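Local coordinates for protein alcohol dehydrogenase (Escherichia coli, PDB 5VM2) that is of unknown substrate specificity but probably oxidises alcohols with NAD or NADP as acceptor, as a zinc-containing member of the alcohol dehydrogenase family, at residues V72-G75 with S76-K80; Y137-P140 with D141-T145; A207-Q211 with L212-V216. All coordinates share one frame; numbering follows the deposited sequence.

All three are local contacts within continuous stretches of chain, and each turns the chain out of a regular element. Contact 1 (72-80) and contact 2 (137-145) leave strands of the same mixed sheet, through type I beta turns closed by one backbone bond; their centres are about 18 Å apart. Contact 3 (207-216), about 42 Å between centres from contact 1 and across the chain's centre from it, ends a helix that packs against the parallel sheet of the Rossmann-type domain. Contact 1 is the most peripheral, with a single valine pair in a partly buried turn whose corner residues are exposed. Contact 2 adds a leucine-proline-methionine cluster and a helix N-cap, whereas contact 3 combines a Schellman motif with buried methionine, leucine and alanine side chains.

Contact 1. Residues V72-G75 with S76-K80; sequences VAVG and SRVRK
Val74 and Val78 make the apolar part of this turn, their side chains crossing at a slant with CB 3.8 Å from CB. Val78 presents its CG1 branch: this methyl stands anti to the backbone N (chi1 169°) and comes within 3.9 Å of Val74 CG1. The other methyl of Val78, CG2, turns back over the glycine and lies 3.9 Å from Gly75 N.

Across the two halves the polar contact is made by backbone. Gly75 to Val78 form a type I beta turn, with Ser76 and Arg77 at its corners, closed by Val78 N donating to Gly75 O at 3.1 Å. That bond is nearly straight at hydrogen (166°). Beyond the turn, Arg79 folds back, and its NE gives Val78 O a weak bond of 3.2 Å.

The turn carries the chain out of strand 67-74, whose end has a classic beta bulge where Val72 and Ala73 both face Leu30. It stays tied to the chain around strand 28-37 by backbone bonds of Gly75 with Glu28 and Arg77 with Glu26. Val74 packs on Val29 of that strand, while Val78 touches Glu133 in a loop.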
loop_
_atom_site.group_PDB
_atom_site.type_symbol
_atom_site.label_atom_id
_atom_site.label_comp_id
_atom_site.label_asym_id
_atom_site.label_seq_id
_atom_site.Cartn_x
_atom_site.Cartn_y
_atom_site.Cartn_z
ATOM N N VAL A 72 -6.354 23.625 1.904
ATOM C CA VAL A 72 -7.223 24.756 1.616
ATOM C C VAL A 72 -7.486 25.591 2.865
ATOM O O VAL A 72 -7.438 26.819 2.816
ATOM C CB VAL A 72 -8.543 24.256 0.989
ATOM C CG1 VAL A 72 -9.627 25.313 1.111
ATOM C CG2 VAL A 72 -8.322 23.865 -0.470
ATOM N N ALA A 73 -7.717 24.948 4.009
ATOM C CA ALA A 73 -7.877 25.634 5.282
ATOM C C ALA A 73 -7.265 24.769 6.373
ATOM O O ALA A 73 -6.966 23.589 6.166
ATOM C CB ALA A 73 -9.351 25.934 5.581
ATOM N N VAL A 74 -7.062 25.365 7.546
ATOM C CA VAL A 74 -6.558 24.634 8.700
ATOM C C VAL A 74 -7.392 24.992 9.920
ATOM O O VAL A 74 -7.946 26.092 10.018
ATOM C CB VAL A 74 -5.061 24.913 8.976
ATOM C CG1 VAL A 74 -4.202 24.455 7.807
ATOM C CG2 VAL A 74 -4.831 26.387 9.282
ATOM N N GLY A 75 -7.484 24.045 10.849
ATOM C CA GLY A 75 -8.102 24.310 12.129
ATOM C C GLY A 75 -7.298 25.299 12.949
ATOM O O GLY A 75 -6.121 25.568 12.694
ATOM N N SER A 76 -7.954 25.838 13.977
ATOM C CA SER A 76 -7.425 26.984 14.709
ATOM C C SER A 76 -6.150 26.684 15.489
ATOM O O SER A 76 -5.472 27.629 15.904
ATOM C CB SER A 76 -8.491 27.528 15.661
ATOM O OG SER A 76 -8.805 26.588 16.671
ATOM N N ARG A 77 -5.799 25.417 15.703
ATOM C CA ARG A 77 -4.583 25.082 16.432
ATOM C C ARG A 77 -3.533 24.420 15.550
ATOM O O ARG A 77 -2.549 23.882 16.069
ATOM C CB ARG A 77 -4.904 24.185 17.631
ATOM C CG ARG A 77 -4.040 24.471 18.856
ATOM C CD ARG A 77 -4.414 23.592 20.043
ATOM N NE ARG A 77 -4.412 22.173 19.699
ATOM C CZ ARG A 77 -3.328 21.404 19.698
ATOM N NH1 ARG A 77 -2.149 21.914 20.023
ATOM N NH2 ARG A 77 -3.422 20.122 19.370
ATOM N N VAL A 78 -3.710 24.453 14.233
ATOM C CA VAL A 78 -2.753 23.859 13.304
ATOM C C VAL A 78 -1.677 24.889 12.987
ATOM O O VAL A 78 -1.980 25.994 12.522
ATOM C CB VAL A 78 -3.442 23.376 12.021
ATOM C CG1 VAL A 78 -2.402 23.025 10.962
ATOM C CG2 VAL A 78 -4.329 22.183 12.315
ATOM N N ARG A 79 -0.419 24.525 13.238
ATOM C CA ARG A 79 0.727 25.359 12.905
ATOM C C ARG A 79 1.637 24.748 11.854
ATOM O O ARG A 79 2.327 25.488 11.148
ATOM C CB ARG A 79 1.558 25.651 14.162
ATOM C CG ARG A 79 0.840 26.504 15.196
ATOM C CD ARG A 79 0.645 27.932 14.705
ATOM N NE ARG A 79 -0.753 28.236 14.430
ATOM C CZ ARG A 79 -1.589 28.740 15.326
ATOM N NH1 ARG A 79 -1.175 28.992 16.557
ATOM N NH2 ARG A 79 -2.845 28.978 14.989
ATOM N N LYS A 80 1.655 23.417 11.738
ATOM C CA LYS A 80 2.546 22.755 10.792
ATOM C C LYS A 80 2.214 23.107 9.347
ATOM O O LYS A 80 3.100 23.084 8.487
ATOM C CB LYS A 80 2.480 21.236 10.980
ATOM C CG LYS A 80 3.242 20.707 12.187
ATOM C CD LYS A 80 2.832 19.276 12.533
ATOM C CE LYS A 80 3.183 18.295 11.421
ATOM N NZ LYS A 80 2.807 16.890 11.769
#

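Contact 2. Residues Y137-P140 with D141-T145; sequences YKLP and DNMDT
Pro140 and Met143 run alongside one another in the same direction, with the methionine CE 3.9 Å from Pro140 CD. Leu139 meets the same side chain at about a right angle, its CD2 4.1 Å from Met143 SD. The methionine reaches both because CG is anti to its backbone N (chi1 -176°) and the chain runs straight until it bends at the last torsion, chi3. The other leucine branch, CD1, comes to 4.0 Å from Thr145 CG2.

The turn that brings these side chains together, a type I beta turn from Pro140 to Met143, is closed by Met143 N donating to Pro140 O at 3.0 Å. A water donates to Leu139 O at 2.9 Å. Asn142 brings OD1 3.5 Å from Pro140 CB, and the same oxygen is hydrogen-bonded to Ser305.

Farther out, Met143 O is bonded by Arg86 NH1, and Asp144 is the N-cap of helix 145-163, its OD1 bonded to Glu147 N and its OD2 paired with Lys312. The segment thus leads from strand 136-138, next to strand 86-89, into that helix, while Ile301 and Ser305 of helix 297-305 touch Pro140, and Ser305 also touches Met143.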
loop_
_atom_site.group_PDB
_atom_site.type_symbol
_atom_site.label_atom_id
_atom_site.label_comp_id
_atom_site.label_asym_id
_atom_site.label_seq_id
_atom_site.Cartn_x
_atom_site.Cartn_y
_atom_site.Cartn_z
ATOM N N TYR A 137 1.474 15.115 5.890
ATOM C CA TYR A 137 2.896 15.311 5.634
ATOM C C TYR A 137 3.081 16.192 4.409
ATOM O O TYR A 137 2.500 15.925 3.355
ATOM C CB TYR A 137 3.613 13.968 5.431
ATOM C CG TYR A 137 3.427 13.006 6.585
ATOM C CD1 TYR A 137 2.283 12.218 6.679
ATOM C CD2 TYR A 137 4.380 12.898 7.591
ATOM C CE1 TYR A 137 2.097 11.350 7.737
ATOM C CE2 TYR A 137 4.204 12.025 8.654
ATOM C CZ TYR A 137 3.059 11.255 8.719
ATOM O OH TYR A 137 2.870 10.385 9.770
ATOM N N LYS A 138 3.894 17.233 4.550
ATOM C CA LYS A 138 4.141 18.115 3.424
ATOM C C LYS A 138 5.026 17.415 2.399
ATOM O O LYS A 138 5.982 16.719 2.748
ATOM C CB LYS A 138 4.804 19.403 3.901
ATOM C CG LYS A 138 5.639 20.099 2.856
ATOM C CD LYS A 138 4.742 20.933 1.967
ATOM C CE LYS A 138 5.446 22.142 1.392
ATOM N NZ LYS A 138 4.468 22.907 0.611
ATOM N N LEU A 139 4.693 17.597 1.143
ATOM C CA LEU A 139 5.506 17.009 0.091
ATOM C C LEU A 139 6.686 17.923 -0.235
ATOM O O LEU A 139 6.534 19.148 -0.263
ATOM C CB LEU A 139 4.671 16.781 -1.164
ATOM C CG LEU A 139 3.402 15.956 -0.971
ATOM C CD1 LEU A 139 2.555 15.977 -2.232
ATOM C CD2 LEU A 139 3.756 14.530 -0.573
ATOM N N PRO A 140 7.869 17.356 -0.477
ATOM C CA PRO A 140 8.972 18.163 -1.006
ATOM C C PRO A 140 8.563 18.836 -2.307
ATOM O O PRO A 140 7.661 18.384 -3.017
ATOM C CB PRO A 140 10.091 17.139 -1.232
ATOM C CG PRO A 140 9.763 16.008 -0.289
ATOM C CD PRO A 140 8.262 15.961 -0.226
ATOM N N ASP A 141 9.242 19.941 -2.611
ATOM C CA ASP A 141 8.904 20.699 -3.812
ATOM C C ASP A 141 9.048 19.856 -5.076
ATOM O O ASP A 141 8.298 20.054 -6.037
ATOM C CB ASP A 141 9.772 21.951 -3.898
ATOM C CG ASP A 141 9.386 22.997 -2.867
ATOM O OD1 ASP A 141 8.386 22.787 -2.144
ATOM O OD2 ASP A 141 10.081 24.028 -2.777
ATOM N N ASN A 142 9.984 18.910 -5.091
ATOM C CA ASN A 142 10.233 18.085 -6.267
ATOM C C ASN A 142 9.368 16.828 -6.305
ATOM O O ASN A 142 9.651 15.921 -7.095
ATOM C CB ASN A 142 11.717 17.709 -6.345
ATOM C CG ASN A 142 12.096 16.567 -5.408
ATOM O OD1 ASN A 142 11.453 16.337 -4.381
ATOM N ND2 ASN A 142 13.151 15.846 -5.767
ATOM N N MET A 143 8.328 16.757 -5.476
ATOM C CA MET A 143 7.432 15.608 -5.415
ATOM C C MET A 143 6.005 16.087 -5.645
ATOM O O MET A 143 5.470 16.856 -4.838
ATOM C CB MET A 143 7.550 14.894 -4.067
ATOM C CG MET A 143 6.725 13.632 -3.972
ATOM S SD MET A 143 6.925 12.776 -2.396
ATOM C CE MET A 143 8.695 12.646 -2.317
ATOM N N ASP A 144 5.390 15.636 -6.737
ATOM C CA ASP A 144 4.050 16.099 -7.060
ATOM C C ASP A 144 3.017 15.302 -6.266
ATOM O O ASP A 144 3.337 14.349 -5.548
ATOM C CB ASP A 144 3.796 16.023 -8.568
ATOM C CG ASP A 144 3.991 14.629 -9.136
ATOM O OD1 ASP A 144 3.325 13.685 -8.659
ATOM O OD2 ASP A 144 4.797 14.482 -10.078
ATOM N N THR A 145 1.750 15.697 -6.398
ATOM C CA THR A 145 0.715 15.085 -5.577
ATOM C C THR A 145 0.380 13.666 -6.017
ATOM O O THR A 145 -0.162 12.898 -5.214
ATOM C CB THR A 145 -0.543 15.954 -5.578
ATOM O OG1 THR A 145 -0.870 16.321 -6.922
ATOM C CG2 THR A 145 -0.312 17.213 -4.753
HETATM O O HOH W 1 6.318 21.526 -1.861
#

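Contact 3. Residues A207-Q211 with L212-V216; sequences AMAEQ and LGATV
The Glu210 side chain bends at chi2 (76°) and brings its carboxylate OE2 3.3 Å from Ala214 O. Both atoms are acceptors, so no bond joins them. A water donates to Ala214 O at 3.0 Å; its link to Glu210 O is too short to be trusted and remains doubtful. The peptide carbonyls are the other flat groups here, and both donors are tilted from the carbonyl plane: Leu212 N approaches Met208 O (2.8 Å) at 23° from it, and Ala214 N approaches Ala209 O (2.9 Å) at 34°.

A third backbone bond, weak at 3.3 Å, runs from Gly213 N to Glu210 O. The helical spacing is kept by the bond into Met208 O, whereas Ala214 N reaches back five residues to Ala209 O and Gly213 N reaches back three to Glu210 O. Gly213 makes this possible by leaving helical geometry with a positive phi.

Apolar groups gather beside the backbone. Met208 and Leu212 are inclined to one another, the methionine CE lying 3.7 Å from Leu212 CG. The methionine chain leaves with CG anti to its backbone N, then bends at its next two torsions to bring the methyl onto the leucine. Ala209 CB lies 4.1 Å from Ala214 CB. Leu182 of helix 179-190 touches Met208 and Ala209, Leu185 touches Leu212, and Val198 of strand 195-200 lies against both alanines.

A glycine of positive phi, with two bonds back into the last turn and an apolar pair spanning it, marks a Schellman motif. Here it ends the helix of a beta-alpha-beta crossover, which joins strand 195-200 to the neighbouring parallel strand 216-219 of a Rossmann-type domain.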
loop_
_atom_site.group_PDB
_atom_site.type_symbol
_atom_site.label_atom_id
_atom_site.label_comp_id
_atom_site.label_asym_id
_atom_site.label_seq_id
_atom_site.Cartn_x
_atom_site.Cartn_y
_atom_site.Cartn_z
ATOM N N ALA A 207 9.227 -7.443 -16.136
ATOM C CA ALA A 207 9.947 -6.363 -16.796
ATOM C C ALA A 207 10.066 -5.157 -15.874
ATOM O O ALA A 207 11.119 -4.512 -15.812
ATOM C CB ALA A 207 9.246 -5.979 -18.100
ATOM N N MET A 208 8.997 -4.846 -15.137
ATOM C CA MET A 208 9.043 -3.710 -14.228
ATOM C C MET A 208 9.922 -4.006 -13.019
ATOM O O MET A 208 10.614 -3.113 -12.517
ATOM C CB MET A 208 7.630 -3.333 -13.795
ATOM C CG MET A 208 7.578 -2.141 -12.872
ATOM S SD MET A 208 7.270 -0.610 -13.749
ATOM C CE MET A 208 8.826 0.205 -13.517
ATOM N N ALA A 209 9.916 -5.254 -12.546
ATOM C CA ALA A 209 10.789 -5.634 -11.442
ATOM C C ALA A 209 12.250 -5.423 -11.810
ATOM O O ALA A 209 13.027 -4.869 -11.025
ATOM C CB ALA A 209 10.538 -7.090 -11.051
ATOM N N GLU A 210 12.633 -5.859 -13.013
ATOM C CA GLU A 210 14.000 -5.671 -13.483
ATOM C C GLU A 210 14.327 -4.193 -13.651
ATOM O O GLU A 210 15.439 -3.757 -13.332
ATOM C CB GLU A 210 14.199 -6.430 -14.797
ATOM C CG GLU A 210 15.444 -6.033 -15.583
ATOM C CD GLU A 210 16.723 -6.609 -14.998
ATOM O OE1 GLU A 210 17.817 -6.172 -15.419
ATOM O OE2 GLU A 210 16.635 -7.498 -14.123
ATOM N N GLN A 211 13.370 -3.400 -14.145
ATOM C CA GLN A 211 13.602 -1.962 -14.259
ATOM C C GLN A 211 13.802 -1.329 -12.887
ATOM O O GLN A 211 14.644 -0.439 -12.720
ATOM C CB GLN A 211 12.434 -1.295 -14.989
ATOM C CG GLN A 211 12.513 0.227 -15.012
ATOM C CD GLN A 211 11.366 0.874 -15.770
ATOM O OE1 GLN A 211 10.783 0.277 -16.681
ATOM N NE2 GLN A 211 11.022 2.096 -15.383
ATOM N N LEU A 212 13.039 -1.777 -11.894
ATOM C CA LEU A 212 13.118 -1.212 -10.555
ATOM C C LEU A 212 14.230 -1.822 -9.707
ATOM O O LEU A 212 14.339 -1.480 -8.525
ATOM C CB LEU A 212 11.769 -1.365 -9.849
ATOM C CG LEU A 212 10.682 -0.463 -10.434
ATOM C CD1 LEU A 212 9.383 -0.580 -9.653
ATOM C CD2 LEU A 212 11.156 0.985 -10.489
ATOM N N GLY A 213 15.052 -2.707 -10.261
ATOM C CA GLY A 213 16.280 -3.109 -9.607
ATOM C C GLY A 213 16.374 -4.543 -9.129
ATOM O O GLY A 213 17.309 -4.861 -8.383
ATOM N N ALA A 214 15.451 -5.418 -9.521
ATOM C CA ALA A 214 15.562 -6.822 -9.148
ATOM C C ALA A 214 16.857 -7.407 -9.698
ATOM O O ALA A 214 17.208 -7.176 -10.857
ATOM C CB ALA A 214 14.358 -7.605 -9.675
ATOM N N THR A 215 17.581 -8.149 -8.855
ATOM C CA THR A 215 18.800 -8.816 -9.313
ATOM C C THR A 215 18.479 -9.908 -10.326
ATOM O O THR A 215 19.139 -10.025 -11.361
ATOM C CB THR A 215 19.558 -9.412 -8.124
ATOM O OG1 THR A 215 19.880 -8.379 -7.188
ATOM C CG2 THR A 215 20.839 -10.090 -8.588
ATOM N N VAL A 216 17.498 -10.751 -10.015
ATOM C CA VAL A 216 17.060 -11.828 -10.895
ATOM C C VAL A 216 15.539 -11.810 -10.896
ATOM O O VAL A 216 14.920 -11.496 -9.877
ATOM C CB VAL A 216 17.600 -13.200 -10.428
ATOM C CG1 VAL A 216 17.058 -14.330 -11.293
ATOM C CG2 VAL A 216 19.124 -13.215 -10.433
HETATM O O HOH W 2 17.598 -4.683 -12.514
#